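Local coordinates for probable protein phosphatase 2C 50 (Oryza sativa subsp. japonica, PDB 5ZCG) that probably removes phosphate from phosphoserine and phosphothreonine residues of proteins, as a magnesium-dependent phosphatase of the PP2C family, at residues V31-S36 with A82-L87; V147-C152 with V156-C161. The protein carries 5 engineered substitutions. All blocks are in the same frame, centred on the assembly; numbering follows the deposited sequence.

Contact 1 (V31-S36 with A82-L87). Engineered in segment 82-87: Ala82 (natural residue Glu), Ala83 (natural residue Glu), Ala85 (natural residue Lys).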
# COMPACT_ATOMS: atom_id res chain seq x y z
N VAL A 31 -10.57 22.88 19.53
CA VAL A 31 -9.53 23.35 20.43
C VAL A 31 -9.46 22.48 21.68
O VAL A 31 -8.40 22.41 22.32
CB VAL A 31 -9.77 24.84 20.74
CG1 VAL A 31 -8.77 25.37 21.75
CG2 VAL A 31 -9.69 25.65 19.45
N ARG A 32 -10.55 21.79 22.02
CA ARG A 32 -10.54 20.83 23.12
C ARG A 32 -9.59 19.66 22.86
O ARG A 32 -9.39 18.84 23.76
CB ARG A 32 -11.95 20.31 23.38
CG ARG A 32 -12.91 21.36 23.93
CD ARG A 32 -13.25 21.11 25.39
NE ARG A 32 -14.24 20.04 25.53
CZ ARG A 32 -14.12 19.01 26.37
NH1 ARG A 32 -13.06 18.91 27.16
NH2 ARG A 32 -15.07 18.09 26.42
N LEU A 33 -9.04 19.53 21.66
CA LEU A 33 -7.97 18.58 21.41
C LEU A 33 -6.58 19.15 21.70
O LEU A 33 -5.60 18.40 21.66
CB LEU A 33 -8.01 18.07 19.96
CG LEU A 33 -9.24 17.23 19.59
CD1 LEU A 33 -9.25 16.92 18.09
CD2 LEU A 33 -9.28 15.95 20.42
N LEU A 34 -6.48 20.45 21.97
CA LEU A 34 -5.20 21.10 22.20
C LEU A 34 -5.02 21.65 23.61
O LEU A 34 -3.88 21.74 24.08
CB LEU A 34 -4.99 22.24 21.20
CG LEU A 34 -5.10 21.87 19.72
CD1 LEU A 34 -4.94 23.09 18.83
CD2 LEU A 34 -4.08 20.80 19.35
N ALA A 35 -6.10 22.03 24.30
CA ALA A 35 -6.00 22.56 25.65
C ALA A 35 -7.28 22.23 26.41
O ALA A 35 -8.34 22.00 25.82
CB ALA A 35 -5.72 24.06 25.64
N SER A 36 -7.17 22.20 27.74
CA SER A 36 -8.31 21.76 28.53
C SER A 36 -9.39 22.85 28.56
O SER A 36 -9.13 24.04 28.38
CB SER A 36 -7.88 21.41 29.95
OG SER A 36 -7.82 22.58 30.76
N ALA A 82 -15.15 15.74 8.30
CA ALA A 82 -16.43 15.37 8.91
C ALA A 82 -16.23 14.78 10.30
O ALA A 82 -16.99 15.09 11.23
CB ALA A 82 -17.17 14.39 8.00
N ALA A 83 -15.22 13.92 10.47
CA ALA A 83 -14.98 13.30 11.77
C ALA A 83 -14.56 14.34 12.80
O ALA A 83 -14.96 14.26 13.97
CB ALA A 83 -13.91 12.21 11.65
N LEU A 84 -13.78 15.34 12.39
CA LEU A 84 -13.37 16.40 13.31
C LEU A 84 -14.56 17.25 13.74
O LEU A 84 -14.68 17.63 14.91
CB LEU A 84 -12.29 17.26 12.68
CG LEU A 84 -10.89 16.63 12.65
CD1 LEU A 84 -9.93 17.46 11.82
CD2 LEU A 84 -10.37 16.46 14.07
N ALA A 85 -15.46 17.56 12.80
CA ALA A 85 -16.65 18.33 13.18
C ALA A 85 -17.54 17.54 14.15
O ALA A 85 -17.98 18.07 15.18
CB ALA A 85 -17.43 18.73 11.93
N ARG A 86 -17.76 16.25 13.85
CA ARG A 86 -18.55 15.41 14.75
C ARG A 86 -17.89 15.31 16.12
O ARG A 86 -18.58 15.35 17.15
CB ARG A 86 -18.74 14.02 14.14
CG ARG A 86 -19.83 13.93 13.09
CD ARG A 86 -19.90 12.54 12.47
NE ARG A 86 -19.27 11.51 13.30
CZ ARG A 86 -18.29 10.71 12.89
NH1 ARG A 86 -17.82 10.81 11.65
NH2 ARG A 86 -17.78 9.81 13.71
N LEU A 87 -16.56 15.19 16.15
CA LEU A 87 -15.86 15.06 17.42
C LEU A 87 -15.96 16.35 18.23
O LEU A 87 -16.09 16.29 19.46
CB LEU A 87 -14.41 14.68 17.18
CG LEU A 87 -13.49 14.61 18.40
CD1 LEU A 87 -14.03 13.62 19.43
CD2 LEU A 87 -12.07 14.24 17.98
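Leu33 and Leu87 reach for each other tip to tip, methyl against methyl, with Leu33 CD1 3.9 Å from Leu87 CD2 and Leu33 CD2 only slightly farther from that same methyl. Leu87 CD2 therefore sits against both branches of Leu33. Leu33 CD1 also meets Leu84 CD2, one helical turn back, at 4.2 Å; here the two side chains cross at a slant. The two helix leucines use different first torsions: Leu87 holds CG opposite its backbone N (chi1 175°), whereas Leu84 swings CG to the side away from its carbonyl carbon (chi1 -76°), and both bring CD2 to Leu33. No hydrogen bond spans the two segments, whose nearest CA atoms, those of Leu33 and Leu87, remain 9.5 Å apart. Polar bonds to the loop come from outside the two segments: Trp103 NE1 donates to Leu33 O, and Arg32 forms a salt bridge with Asp48 and bonds to Gly95 O and to Leu91 O, at the end of helix 67-91. His102 of helix 99-118 touches both Leu33 and Leu87. The arrangement is apolar packing of a short 3-10 turn, just after strand 18-28, on helix 67-91, one of the helices that cover a beta sheet in the PP2C alpha/beta sandwich.

Contact 2 (V147-C152 with V156-C161)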
# COMPACT_ATOMS: atom_id res chain seq x y z
N VAL A 147 0.54 9.07 4.55
CA VAL A 147 1.17 9.91 5.56
C VAL A 147 0.54 11.28 5.44
O VAL A 147 0.58 11.91 4.37
CB VAL A 147 2.71 9.95 5.41
CG1 VAL A 147 3.14 10.42 4.03
CG2 VAL A 147 3.33 10.80 6.51
N VAL A 148 -0.12 11.73 6.50
CA VAL A 148 -0.84 12.99 6.46
C VAL A 148 -0.40 13.86 7.63
O VAL A 148 -0.05 13.37 8.71
CB VAL A 148 -2.38 12.80 6.46
CG1 VAL A 148 -2.80 11.70 5.48
CG2 VAL A 148 -2.90 12.51 7.86
N ALA A 149 -0.40 15.16 7.37
CA ALA A 149 -0.05 16.18 8.35
C ALA A 149 -1.15 17.23 8.35
O ALA A 149 -1.40 17.89 7.33
CB ALA A 149 1.31 16.81 8.02
N LEU A 150 -1.82 17.35 9.48
CA LEU A 150 -2.70 18.47 9.75
C LEU A 150 -1.85 19.60 10.31
O LEU A 150 -1.10 19.41 11.27
CB LEU A 150 -3.79 18.06 10.75
CG LEU A 150 -4.77 19.11 11.27
CD1 LEU A 150 -6.10 18.44 11.54
CD2 LEU A 150 -4.23 19.78 12.52
N VAL A 151 -1.93 20.77 9.69
CA VAL A 151 -1.14 21.92 10.07
C VAL A 151 -2.10 23.02 10.49
O VAL A 151 -3.04 23.35 9.76
CB VAL A 151 -0.24 22.40 8.92
CG1 VAL A 151 0.52 23.64 9.34
CG2 VAL A 151 0.71 21.28 8.48
N CYS A 152 -1.88 23.57 11.68
CA CYS A 152 -2.54 24.79 12.12
C CYS A 152 -1.48 25.71 12.69
O CYS A 152 -0.28 25.41 12.65
CB CYS A 152 -3.66 24.49 13.13
SG CYS A 152 -3.10 23.87 14.73
N VAL A 156 1.27 20.78 14.65
CA VAL A 156 1.24 19.84 13.53
C VAL A 156 0.85 18.47 14.08
O VAL A 156 1.44 18.00 15.06
CB VAL A 156 2.60 19.78 12.81
CG1 VAL A 156 2.58 18.71 11.73
CG2 VAL A 156 2.97 21.15 12.24
N VAL A 157 -0.14 17.84 13.46
CA VAL A 157 -0.57 16.50 13.85
C VAL A 157 -0.34 15.55 12.68
O VAL A 157 -0.88 15.76 11.59
CB VAL A 157 -2.04 16.47 14.30
CG1 VAL A 157 -2.38 15.11 14.90
CG2 VAL A 157 -2.30 17.58 15.29
N VAL A 158 0.43 14.50 12.91
CA VAL A 158 0.83 13.58 11.86
C VAL A 158 0.19 12.23 12.11
O VAL A 158 0.24 11.71 13.23
CB VAL A 158 2.36 13.46 11.78
CG1 VAL A 158 2.74 12.24 10.97
CG2 VAL A 158 2.96 14.73 11.18
N ALA A 159 -0.41 11.66 11.07
CA ALA A 159 -0.88 10.28 11.10
C ALA A 159 -0.20 9.53 9.96
O ALA A 159 -0.30 9.93 8.80
CB ALA A 159 -2.40 10.21 10.96
N ASN A 160 0.48 8.44 10.30
CA ASN A 160 1.23 7.68 9.32
C ASN A 160 0.77 6.23 9.30
O ASN A 160 0.62 5.60 10.35
CB ASN A 160 2.73 7.72 9.60
CG ASN A 160 3.51 6.81 8.67
OD1 ASN A 160 3.59 7.06 7.47
ND2 ASN A 160 4.08 5.75 9.23
N CYS A 161 0.57 5.70 8.10
CA CYS A 161 0.22 4.30 7.89
C CYS A 161 1.00 3.84 6.65
O CYS A 161 0.64 4.19 5.52
CB CYS A 161 -1.28 4.14 7.71
SG CYS A 161 -1.81 2.48 7.28
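Val148 and Ala159 form a hydrogen-bonded pair of the antiparallel beta hairpin made by strands 143-151 and 155-161, inside a sheet of the PP2C beta sandwich. Val148 N donates to Ala159 O at 2.9 Å, and Ala159 N returns a bond to Val148 O. Leu150 and Val157 repeat the exchange: Leu150 N donates to Val157 O at 2.8 Å, and Val157 N donates back to Leu150 O at 2.9 Å. Between these pairs, Ala149 faces Val158 without such bonds, and their CA-H groups point at Val157 O and Val148 O.

On the face of Val148, Leu150, Val157 and Ala159, Leu150 and Val157 run side by side in the same direction, Leu150 CD2 lying 4.0 Å from Val157 CG2. Val148 CG2 meets Ala159 CB at 3.9 Å, and Phe107 of helix 99-118 rests on Val148, Val157 and Ala159. The other face carries Val147, Ala149, Val151, Val156, Val158 and Asn160; there Ile166 of strand 165-170, in the second sheet, packs on Val147, Ala149 and Val158.

Strand 53-63 flanks the hairpin through backbone bonds to Val147, Ala149 and Val151, while strand 231-236 bonds to Val156 and Val158. Toward the metal-site end, the side chain of Val147 is about 11 Å from a bound magnesium ion. Asn160 has CG anti to its backbone N (chi1 174°), a torsion that carries the amide across Val147, with Asn160 OD1 3.7 Å from Val147 CB.

In the fold
Contact 2 belongs to the core, its centre about 5 Å from the centre of the chain; the centre of contact 1 is about 19 Å from it, where a loop meets a helix, although its touching leucines are still largely buried. Their chemistry differs accordingly: contact 2 joins neighbouring strands by backbone hydrogen bonds together with apolar side chains on both faces and buries 442 Å² between its segments, while contact 1 relies on leucine methyls alone and buries 95 Å². They hold different elements, yet helix 99-118 touches both, and the two meet directly where Leu84 CD1 packs on Leu150 CD1 at 4.0 Å. Helix 67-91 thus touches both the loop at 31-36 and the hairpin.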